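Local coordinates for protein apolipophorin III (Locusta migratoria, PDB 1AEP) that helps load diacylglycerol into the haemolymph lipoprotein lipophorin by covering its expanding hydrophobic surface, supporting lipid transport during flight, at residues H66-F77 with A126-L134; F77-A88 with A104-I115. All coordinates share one frame; numbering follows the deposited sequence.

Interaction 1: H66-F77 with A126-L134; sequences HQGSVAEQLNAF and AWAPVQSAL
Val70 lies over one face of the Trp127 indole, its CG1 4.1 Å from the centroid of the six-membered ring and 14° off the ring normal, a CH-pi contact near one end of the five-helix bundle of apolipophorin III. The start of helix 69-83 meets here the connection before helix 131-154 and the first turn of that helix. Val70 divides its two methyls between neighbours: CG1, anti to the backbone N (chi1 172°), takes the indole and also reaches Val130 CG2 at 4.1 Å, while CG2 packs on Ala126, 4.0 Å from its CB. One turn further along, Gln73 lies across the indole, with its CB 3.9 Å from Trp127 CH2.

A second CH-pi contact closes the outer end, where Val130 CG1 sits over a face of the His66 imidazole, 3.8 Å from its centroid. The same methyl faces Leu74 CD2, so Val130 is wedged between a loop residue and the helix that follows. Deeper in the bundle Leu134 CD2 meets both Leu74 CD1, at 4.1 Å, and the Phe77 ring; the two leucines run alongside each other in opposing senses.

Val130 is at the N-cap of helix 131-154, and its N is hydrogen-bonded to Trp127 O. Thr119 of helix 94-121 also packs on Trp127 and on Leu134. The imidazole is tied in turn to helix 36-63, a link that would restrain the ring's rotation: His66 NE2 is hydrogen-bonded to Glu62 OE2.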
loop_
_atom_site.group_PDB
_atom_site.type_symbol
_atom_site.label_atom_id
_atom_site.label_comp_id
_atom_site.label_asym_id
_atom_site.label_seq_id
_atom_site.Cartn_x
_atom_site.Cartn_y
_atom_site.Cartn_z
ATOM N N HIS A 66 14.032 17.676 -6.295
ATOM C CA HIS A 66 15.340 17.139 -6.553
ATOM C C HIS A 66 15.678 17.097 -8.029
ATOM O O HIS A 66 14.808 17.356 -8.855
ATOM C CB HIS A 66 15.580 15.853 -5.785
ATOM C CG HIS A 66 15.207 16.137 -4.388
ATOM N ND1 HIS A 66 16.076 16.774 -3.521
ATOM C CD2 HIS A 66 14.046 15.919 -3.769
ATOM C CE1 HIS A 66 15.437 16.882 -2.377
ATOM N NE2 HIS A 66 14.210 16.379 -2.493
ATOM N N GLN A 67 16.937 16.818 -8.339
ATOM C CA GLN A 67 17.397 16.779 -9.708
ATOM C C GLN A 67 17.911 15.420 -10.053
ATOM O O GLN A 67 18.184 14.593 -9.184
ATOM C CB GLN A 67 18.660 17.640 -9.872
ATOM C CG GLN A 67 18.440 18.990 -10.584
ATOM C CD GLN A 67 17.714 19.919 -9.653
ATOM O OE1 GLN A 67 16.791 20.653 -9.989
ATOM N NE2 GLN A 67 18.218 19.912 -8.378
ATOM N N GLY A 68 18.083 15.197 -11.333
ATOM C CA GLY A 68 18.654 13.919 -11.710
ATOM C C GLY A 68 17.643 12.817 -11.878
ATOM O O GLY A 68 16.478 13.053 -12.153
ATOM N N SER A 69 18.138 11.582 -11.773
ATOM C CA SER A 69 17.348 10.377 -11.962
ATOM C C SER A 69 16.597 9.907 -10.726
ATOM O O SER A 69 15.698 9.074 -10.825
ATOM C CB SER A 69 18.214 9.257 -12.453
ATOM O OG SER A 69 19.126 8.934 -11.384
ATOM N N VAL A 70 16.970 10.449 -9.572
ATOM C CA VAL A 70 16.318 10.122 -8.316
ATOM C C VAL A 70 14.899 10.658 -8.407
ATOM O O VAL A 70 13.927 9.955 -8.145
ATOM C CB VAL A 70 17.124 10.597 -7.087
ATOM C CG1 VAL A 70 16.373 10.424 -5.793
ATOM C CG2 VAL A 70 18.411 9.811 -6.987
ATOM N N ALA A 71 14.818 11.912 -8.848
ATOM C CA ALA A 71 13.577 12.633 -9.043
ATOM C C ALA A 71 12.716 11.930 -10.058
ATOM O O ALA A 71 11.510 11.774 -9.891
ATOM C CB ALA A 71 13.861 14.044 -9.560
ATOM N N GLU A 72 13.367 11.490 -11.122
ATOM C CA GLU A 72 12.675 10.756 -12.144
ATOM C C GLU A 72 12.077 9.494 -11.542
ATOM O O GLU A 72 10.853 9.247 -11.541
ATOM C CB GLU A 72 13.747 10.306 -13.228
ATOM C CG GLU A 72 13.759 10.986 -14.645
ATOM C CD GLU A 72 15.127 11.387 -15.210
ATOM O OE1 GLU A 72 15.900 10.338 -15.439
ATOM O OE2 GLU A 72 15.471 12.551 -15.401
ATOM N N GLN A 73 12.957 8.702 -10.983
ATOM C CA GLN A 73 12.620 7.453 -10.391
ATOM C C GLN A 73 11.659 7.561 -9.232
ATOM O O GLN A 73 10.919 6.620 -8.981
ATOM C CB GLN A 73 13.923 6.874 -9.898
ATOM C CG GLN A 73 14.730 6.356 -11.107
ATOM C CD GLN A 73 15.784 5.338 -10.718
ATOM O OE1 GLN A 73 15.559 4.110 -10.861
ATOM N NE2 GLN A 73 16.936 5.860 -10.265
ATOM N N LEU A 74 11.714 8.681 -8.511
ATOM C CA LEU A 74 10.846 8.915 -7.370
ATOM C C LEU A 74 9.418 9.120 -7.844
ATOM O O LEU A 74 8.458 8.513 -7.357
ATOM C CB LEU A 74 11.332 10.092 -6.523
ATOM C CG LEU A 74 10.409 10.295 -5.336
ATOM C CD1 LEU A 74 10.250 8.959 -4.663
ATOM C CD2 LEU A 74 11.023 11.276 -4.385
ATOM N N ASN A 75 9.307 9.980 -8.851
ATOM C CA ASN A 75 8.054 10.292 -9.490
ATOM C C ASN A 75 7.463 9.018 -10.073
ATOM O O ASN A 75 6.279 8.738 -9.941
ATOM C CB ASN A 75 8.312 11.341 -10.577
ATOM C CG ASN A 75 7.111 12.184 -10.896
ATOM O OD1 ASN A 75 6.232 11.754 -11.650
ATOM N ND2 ASN A 75 7.072 13.401 -10.311
ATOM N N ALA A 76 8.324 8.226 -10.695
ATOM C CA ALA A 76 7.905 6.955 -11.261
ATOM C C ALA A 76 7.265 6.064 -10.220
ATOM O O ALA A 76 6.163 5.553 -10.401
ATOM C CB ALA A 76 9.129 6.224 -11.782
ATOM N N PHE A 77 7.982 5.841 -9.127
ATOM C CA PHE A 77 7.503 4.997 -8.071
ATOM C C PHE A 77 6.124 5.389 -7.640
ATOM O O PHE A 77 5.223 4.566 -7.519
ATOM C CB PHE A 77 8.460 5.075 -6.919
ATOM C CG PHE A 77 7.967 4.419 -5.660
ATOM C CD1 PHE A 77 7.672 3.068 -5.593
ATOM C CD2 PHE A 77 7.912 5.137 -4.472
ATOM C CE1 PHE A 77 7.288 2.471 -4.396
ATOM C CE2 PHE A 77 7.502 4.564 -3.276
ATOM C CZ PHE A 77 7.161 3.223 -3.226
ATOM N N ALA A 126 22.855 8.277 -3.415
ATOM C CA ALA A 126 22.010 9.133 -4.210
ATOM C C ALA A 126 20.615 9.392 -3.672
ATOM O O ALA A 126 20.013 10.436 -3.953
ATOM C CB ALA A 126 21.867 8.507 -5.572
ATOM N N TRP A 127 20.088 8.418 -2.966
ATOM C CA TRP A 127 18.744 8.519 -2.454
ATOM C C TRP A 127 18.651 9.223 -1.132
ATOM O O TRP A 127 17.569 9.501 -0.637
ATOM C CB TRP A 127 18.167 7.111 -2.309
ATOM C CG TRP A 127 17.896 6.526 -3.642
ATOM C CD1 TRP A 127 18.781 5.919 -4.479
ATOM C CD2 TRP A 127 16.627 6.553 -4.280
ATOM N NE1 TRP A 127 18.149 5.584 -5.639
ATOM C CE2 TRP A 127 16.821 5.990 -5.543
ATOM C CE3 TRP A 127 15.370 7.077 -3.905
ATOM C CZ2 TRP A 127 15.753 5.908 -6.435
ATOM C CZ3 TRP A 127 14.326 6.984 -4.781
ATOM C CH2 TRP A 127 14.530 6.403 -6.039
ATOM N N ALA A 128 19.789 9.442 -0.528
ATOM C CA ALA A 128 19.819 10.086 0.763
ATOM C C ALA A 128 18.944 11.325 0.874
ATOM O O ALA A 128 18.308 11.608 1.890
ATOM C CB ALA A 128 21.229 10.530 1.002
ATOM N N PRO A 129 18.980 12.112 -0.142
ATOM C CA PRO A 129 18.269 13.359 -0.080
ATOM C C PRO A 129 16.751 13.298 0.054
ATOM O O PRO A 129 16.131 14.313 0.408
ATOM C CB PRO A 129 18.754 14.158 -1.264
ATOM C CG PRO A 129 20.072 13.492 -1.688
ATOM C CD PRO A 129 19.992 12.063 -1.228
ATOM N N VAL A 130 16.164 12.138 -0.227
ATOM C CA VAL A 130 14.713 12.018 -0.164
ATOM C C VAL A 130 14.268 10.962 0.811
ATOM O O VAL A 130 13.097 10.585 0.827
ATOM C CB VAL A 130 14.116 11.700 -1.509
ATOM C CG1 VAL A 130 14.452 12.801 -2.474
ATOM C CG2 VAL A 130 14.662 10.388 -2.038
ATOM N N GLN A 131 15.228 10.513 1.611
ATOM C CA GLN A 131 15.065 9.492 2.631
ATOM C C GLN A 131 13.928 9.776 3.624
ATOM O O GLN A 131 13.090 8.919 3.873
ATOM C CB GLN A 131 16.443 9.173 3.275
ATOM C CG GLN A 131 16.527 7.899 4.146
ATOM C CD GLN A 131 16.364 8.175 5.637
ATOM O OE1 GLN A 131 16.432 7.238 6.462
ATOM N NE2 GLN A 131 16.119 9.438 6.007
ATOM N N SER A 132 13.872 10.986 4.173
ATOM C CA SER A 132 12.800 11.303 5.099
ATOM C C SER A 132 11.412 11.040 4.497
ATOM O O SER A 132 10.579 10.335 5.065
ATOM C CB SER A 132 12.923 12.715 5.627
ATOM O OG SER A 132 13.725 12.688 6.795
ATOM N N ALA A 133 11.197 11.599 3.313
ATOM C CA ALA A 133 9.971 11.454 2.569
ATOM C C ALA A 133 9.607 10.004 2.316
ATOM O O ALA A 133 8.483 9.586 2.551
ATOM C CB ALA A 133 10.117 12.163 1.265
ATOM N N LEU A 134 10.564 9.236 1.817
ATOM C CA LEU A 134 10.311 7.837 1.570
ATOM C C LEU A 134 9.872 7.178 2.867
ATOM O O LEU A 134 8.921 6.401 2.881
ATOM C CB LEU A 134 11.591 7.144 1.098
ATOM C CG LEU A 134 11.884 7.285 -0.394
ATOM C CD1 LEU A 134 13.169 6.498 -0.803
ATOM C CD2 LEU A 134 10.669 6.854 -1.190
#

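Interaction 2: F77-A88 with A104-I115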
loop_
_atom_site.group_PDB
_atom_site.type_symbol
_atom_site.label_atom_id
_atom_site.label_comp_id
_atom_site.label_asym_id
_atom_site.label_seq_id
_atom_site.Cartn_x
_atom_site.Cartn_y
_atom_site.Cartn_z
ATOM N N PHE A 77 7.982 5.841 -9.127
ATOM C CA PHE A 77 7.503 4.997 -8.071
ATOM C C PHE A 77 6.124 5.389 -7.640
ATOM O O PHE A 77 5.223 4.566 -7.519
ATOM C CB PHE A 77 8.460 5.075 -6.919
ATOM C CG PHE A 77 7.967 4.419 -5.660
ATOM C CD1 PHE A 77 7.672 3.068 -5.593
ATOM C CD2 PHE A 77 7.912 5.137 -4.472
ATOM C CE1 PHE A 77 7.288 2.471 -4.396
ATOM C CE2 PHE A 77 7.502 4.564 -3.276
ATOM C CZ PHE A 77 7.161 3.223 -3.226
ATOM N N ALA A 78 5.973 6.670 -7.402
ATOM C CA ALA A 78 4.689 7.139 -7.010
ATOM C C ALA A 78 3.622 6.747 -8.028
ATOM O O ALA A 78 2.596 6.186 -7.669
ATOM C CB ALA A 78 4.751 8.630 -6.929
ATOM N N ARG A 79 3.854 7.081 -9.300
ATOM C CA ARG A 79 2.901 6.785 -10.358
ATOM C C ARG A 79 2.478 5.335 -10.306
ATOM O O ARG A 79 1.308 5.001 -10.360
ATOM C CB ARG A 79 3.406 7.105 -11.755
ATOM C CG ARG A 79 3.148 8.552 -12.160
ATOM C CD ARG A 79 3.538 8.887 -13.601
ATOM N NE ARG A 79 3.861 10.311 -13.819
ATOM C CZ ARG A 79 3.019 11.350 -13.679
ATOM N NH1 ARG A 79 1.733 11.190 -13.319
ATOM N NH2 ARG A 79 3.473 12.591 -13.909
ATOM N N ASN A 80 3.469 4.477 -10.173
ATOM C CA ASN A 80 3.240 3.057 -10.095
ATOM C C ASN A 80 2.396 2.634 -8.910
ATOM O O ASN A 80 1.490 1.818 -9.076
ATOM C CB ASN A 80 4.566 2.334 -10.062
ATOM C CG ASN A 80 4.973 2.165 -11.455
ATOM O OD1 ASN A 80 4.609 1.185 -12.106
ATOM N ND2 ASN A 80 5.660 3.208 -12.004
ATOM N N LEU A 81 2.712 3.172 -7.710
ATOM C CA LEU A 81 1.945 2.830 -6.538
ATOM C C LEU A 81 0.494 3.093 -6.833
ATOM O O LEU A 81 -0.371 2.297 -6.536
ATOM C CB LEU A 81 2.262 3.792 -5.416
ATOM C CG LEU A 81 3.319 3.271 -4.518
ATOM C CD1 LEU A 81 3.470 4.325 -3.436
ATOM C CD2 LEU A 81 2.793 2.000 -3.939
ATOM N N ASN A 82 0.256 4.233 -7.491
ATOM C CA ASN A 82 -1.078 4.641 -7.872
ATOM C C ASN A 82 -1.743 3.679 -8.845
ATOM O O ASN A 82 -2.952 3.469 -8.826
ATOM C CB ASN A 82 -1.043 5.967 -8.558
ATOM C CG ASN A 82 -2.443 6.438 -8.642
ATOM O OD1 ASN A 82 -3.139 6.464 -7.610
ATOM N ND2 ASN A 82 -2.855 6.754 -9.852
ATOM N N ASN A 83 -0.953 3.094 -9.716
ATOM C CA ASN A 83 -1.515 2.192 -10.686
ATOM C C ASN A 83 -1.927 0.854 -10.110
ATOM O O ASN A 83 -2.843 0.197 -10.597
ATOM C CB ASN A 83 -0.698 2.091 -11.976
ATOM C CG ASN A 83 -0.628 3.460 -12.648
ATOM O OD1 ASN A 83 -0.007 3.632 -13.707
ATOM N ND2 ASN A 83 -1.258 4.464 -12.014
ATOM N N SER A 84 -1.260 0.443 -9.061
ATOM C CA SER A 84 -1.637 -0.825 -8.509
ATOM C C SER A 84 -2.847 -0.762 -7.605
ATOM O O SER A 84 -3.342 -1.799 -7.190
ATOM C CB SER A 84 -0.499 -1.672 -7.984
ATOM O OG SER A 84 0.294 -0.935 -7.100
ATOM N N ILE A 85 -3.360 0.446 -7.328
ATOM C CA ILE A 85 -4.544 0.563 -6.474
ATOM C C ILE A 85 -5.836 1.091 -7.129
ATOM O O ILE A 85 -6.930 0.648 -6.774
ATOM C CB ILE A 85 -4.319 1.174 -5.092
ATOM C CG1 ILE A 85 -3.425 2.416 -5.124
ATOM C CG2 ILE A 85 -3.796 0.138 -4.120
ATOM C CD1 ILE A 85 -4.205 3.714 -5.280
ATOM N N HIS A 86 -5.699 2.038 -8.055
ATOM C CA HIS A 86 -6.821 2.669 -8.743
ATOM C C HIS A 86 -8.067 1.813 -8.892
ATOM O O HIS A 86 -9.181 2.191 -8.512
ATOM C CB HIS A 86 -6.463 3.267 -10.103
ATOM C CG HIS A 86 -7.325 4.459 -10.371
ATOM N ND1 HIS A 86 -7.524 5.464 -9.419
ATOM C CD2 HIS A 86 -8.058 4.778 -11.471
ATOM C CE1 HIS A 86 -8.346 6.363 -9.959
ATOM N NE2 HIS A 86 -8.688 5.979 -11.193
ATOM N N ASP A 87 -7.858 0.642 -9.458
ATOM C CA ASP A 87 -8.941 -0.277 -9.695
ATOM C C ASP A 87 -8.938 -1.423 -8.733
ATOM O O ASP A 87 -8.596 -2.537 -9.090
ATOM C CB ASP A 87 -8.831 -0.860 -11.089
ATOM C CG ASP A 87 -9.196 0.144 -12.119
ATOM O OD1 ASP A 87 -10.173 0.879 -12.052
ATOM O OD2 ASP A 87 -8.340 0.167 -13.135
ATOM N N ALA A 88 -9.339 -1.158 -7.506
ATOM C CA ALA A 88 -9.331 -2.218 -6.543
ATOM C C ALA A 88 -10.661 -2.429 -5.844
ATOM O O ALA A 88 -10.869 -3.457 -5.193
ATOM C CB ALA A 88 -8.174 -2.039 -5.599
ATOM N N ALA A 104 -3.849 -6.011 -5.017
ATOM C CA ALA A 104 -3.477 -4.644 -4.800
ATOM C C ALA A 104 -2.512 -4.563 -3.627
ATOM O O ALA A 104 -1.460 -3.958 -3.728
ATOM C CB ALA A 104 -4.724 -3.794 -4.648
ATOM N N LEU A 105 -2.852 -5.239 -2.531
ATOM C CA LEU A 105 -2.018 -5.242 -1.354
ATOM C C LEU A 105 -0.644 -5.787 -1.634
ATOM O O LEU A 105 0.395 -5.244 -1.239
ATOM C CB LEU A 105 -2.631 -6.048 -0.197
ATOM C CG LEU A 105 -3.793 -5.388 0.557
ATOM C CD1 LEU A 105 -4.284 -6.389 1.588
ATOM C CD2 LEU A 105 -3.355 -4.141 1.329
ATOM N N THR A 106 -0.660 -6.878 -2.329
ATOM C CA THR A 106 0.558 -7.534 -2.674
ATOM C C THR A 106 1.441 -6.683 -3.569
ATOM O O THR A 106 2.632 -6.634 -3.387
ATOM C CB THR A 106 0.265 -8.928 -3.172
ATOM O OG1 THR A 106 -0.557 -9.528 -2.191
ATOM C CG2 THR A 106 1.563 -9.655 -3.269
ATOM N N ASN A 107 0.852 -5.977 -4.527
ATOM C CA ASN A 107 1.643 -5.129 -5.401
ATOM C C ASN A 107 2.264 -3.916 -4.675
ATOM O O ASN A 107 3.353 -3.463 -5.022
ATOM C CB ASN A 107 0.792 -4.564 -6.517
ATOM C CG ASN A 107 0.270 -5.658 -7.377
ATOM O OD1 ASN A 107 -0.704 -5.453 -8.123
ATOM N ND2 ASN A 107 0.888 -6.818 -7.239
ATOM N N VAL A 108 1.570 -3.376 -3.670
ATOM C CA VAL A 108 2.080 -2.224 -2.936
ATOM C C VAL A 108 3.323 -2.606 -2.154
ATOM O O VAL A 108 4.283 -1.848 -2.048
ATOM C CB VAL A 108 0.994 -1.647 -2.030
ATOM C CG1 VAL A 108 1.563 -0.675 -1.032
ATOM C CG2 VAL A 108 -0.003 -0.938 -2.917
ATOM N N GLY A 109 3.300 -3.823 -1.625
ATOM C CA GLY A 109 4.424 -4.335 -0.875
ATOM C C GLY A 109 5.661 -4.563 -1.734
ATOM O O GLY A 109 6.784 -4.241 -1.330
ATOM N N HIS A 110 5.441 -5.132 -2.925
ATOM C CA HIS A 110 6.522 -5.436 -3.850
ATOM C C HIS A 110 7.201 -4.201 -4.363
ATOM O O HIS A 110 8.417 -4.163 -4.468
ATOM C CB HIS A 110 6.132 -6.365 -4.965
ATOM C CG HIS A 110 5.830 -7.692 -4.398
ATOM N ND1 HIS A 110 4.969 -8.551 -5.058
ATOM C CD2 HIS A 110 6.262 -8.285 -3.256
ATOM C CE1 HIS A 110 4.897 -9.634 -4.298
ATOM N NE2 HIS A 110 5.660 -9.525 -3.222
ATOM N N GLN A 111 6.390 -3.194 -4.649
ATOM C CA GLN A 111 6.863 -1.920 -5.120
ATOM C C GLN A 111 7.680 -1.186 -4.053
ATOM O O GLN A 111 8.599 -0.430 -4.368
ATOM C CB GLN A 111 5.662 -1.136 -5.550
ATOM C CG GLN A 111 5.533 -1.145 -7.063
ATOM C CD GLN A 111 4.089 -1.110 -7.497
ATOM O OE1 GLN A 111 3.555 -2.044 -8.108
ATOM N NE2 GLN A 111 3.434 -0.011 -7.133
ATOM N N TRP A 112 7.331 -1.423 -2.785
ATOM C CA TRP A 112 8.038 -0.850 -1.671
ATOM C C TRP A 112 9.382 -1.525 -1.523
ATOM O O TRP A 112 10.386 -0.866 -1.283
ATOM C CB TRP A 112 7.246 -0.920 -0.378
ATOM C CG TRP A 112 6.559 0.387 -0.228
ATOM C CD1 TRP A 112 5.238 0.613 -0.381
ATOM C CD2 TRP A 112 7.177 1.659 0.039
ATOM N NE1 TRP A 112 4.983 1.947 -0.234
ATOM C CE2 TRP A 112 6.139 2.617 0.061
ATOM C CE3 TRP A 112 8.489 2.090 0.323
ATOM C CZ2 TRP A 112 6.365 3.993 0.306
ATOM C CZ3 TRP A 112 8.720 3.432 0.529
ATOM C CH2 TRP A 112 7.678 4.383 0.524
ATOM N N GLN A 113 9.393 -2.837 -1.704
ATOM C CA GLN A 113 10.634 -3.567 -1.619
ATOM C C GLN A 113 11.594 -3.110 -2.709
ATOM O O GLN A 113 12.749 -2.823 -2.442
ATOM C CB GLN A 113 10.388 -5.060 -1.715
ATOM C CG GLN A 113 9.466 -5.541 -0.588
ATOM C CD GLN A 113 9.383 -7.055 -0.449
ATOM O OE1 GLN A 113 9.491 -7.600 0.673
ATOM N NE2 GLN A 113 9.172 -7.738 -1.584
ATOM N N ASP A 114 11.096 -3.017 -3.946
ATOM C CA ASP A 114 11.881 -2.558 -5.099
ATOM C C ASP A 114 12.622 -1.259 -4.797
ATOM O O ASP A 114 13.840 -1.185 -4.869
ATOM C CB ASP A 114 10.934 -2.133 -6.204
ATOM C CG ASP A 114 10.975 -3.058 -7.354
ATOM O OD1 ASP A 114 11.053 -4.261 -7.224
ATOM O OD2 ASP A 114 10.905 -2.423 -8.516
ATOM N N ILE A 115 11.857 -0.193 -4.514
ATOM C CA ILE A 115 12.438 1.086 -4.187
ATOM C C ILE A 115 13.393 1.038 -3.005
ATOM O O ILE A 115 14.362 1.779 -2.955
ATOM C CB ILE A 115 11.372 2.085 -3.890
ATOM C CG1 ILE A 115 11.849 3.412 -4.432
ATOM C CG2 ILE A 115 11.176 2.158 -2.393
ATOM C CD1 ILE A 115 11.348 3.607 -5.853
#
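The rim of the Phe77 ring points at the face of Trp112 in an edge-to-face stack, planes at 84° and centroids of the phenyl and the six-membered ring 4.8 Å apart. Phe77 CZ is the bump, standing over the indole and 3.5 Å from Trp112 CE2. The phenyl itself fills a slot between two aliphatic walls: Leu81 CG lies over one face, and Ile115 CB over the opposite one, 4.2 Å from the ring centroid. The first torsion turns the phenyl away from its own backbone N and toward the partner helix. This is antiparallel packing in a helical bundle, with apolar side chains filling the core between helices 69-83 and 94-121; the axes of their segments 77-83 and 104-115 pass 9.7 Å apart at 166°.

Further along, Leu81 CD2 meets Val108 CG1 at 4.1 Å, one side chain laid across the other. Gln111 runs past Leu81 in the reverse sense, and its chain, bent at chi2, brings the amide to Ser84. There Gln111 NE2 donates to Ser84 OG over 3.3 Å, with an N-H...O angle of 144° and the hydroxyl oxygen tilted from the amide plane. Ser84 OG also makes a weak bond to Leu81 O, which links the serine to the turn before it.

Around and beyond Ser84 the contacts are made by small groups. Ser84 CB lies 3.5 Å from Asn107 CB, and Ala104 CB is a small knob among Ser84 O, Ile85 CG2 and Ala88 CB, where the CA atoms of Ile85 and Ala104 come within 5.6 Å. This contact belongs to the buried interior of the bundle: Ile52 of helix 36-63 packs on both Ile85 and Val108, Val11 of helix 7-25 touches Trp112, and Ala137, Ala138 and Thr141 of helix 131-154 also pack against that indole.

After helices 7-25 and 36-63, the chain enters helix 69-83, which serves both contacts in succession. Its first turns and the preceding loop belong to interaction 1, the later turns and the segment beyond them to interaction 2, and Phe77 is common to both. The chain then turns back through helix 94-121, where 104-115 closes the inner loop of interaction 2. Only afterwards does 126-134, leading into helix 131-154, return to 66-77 and close the outer loop, so interaction 2 nests inside interaction 1. Their centres lie about 17 Å apart, yet they touch: Leu134 O is 3.3 Å from Trp112 CH2. Together they join three consecutive helices, from one end of the bundle to its middle.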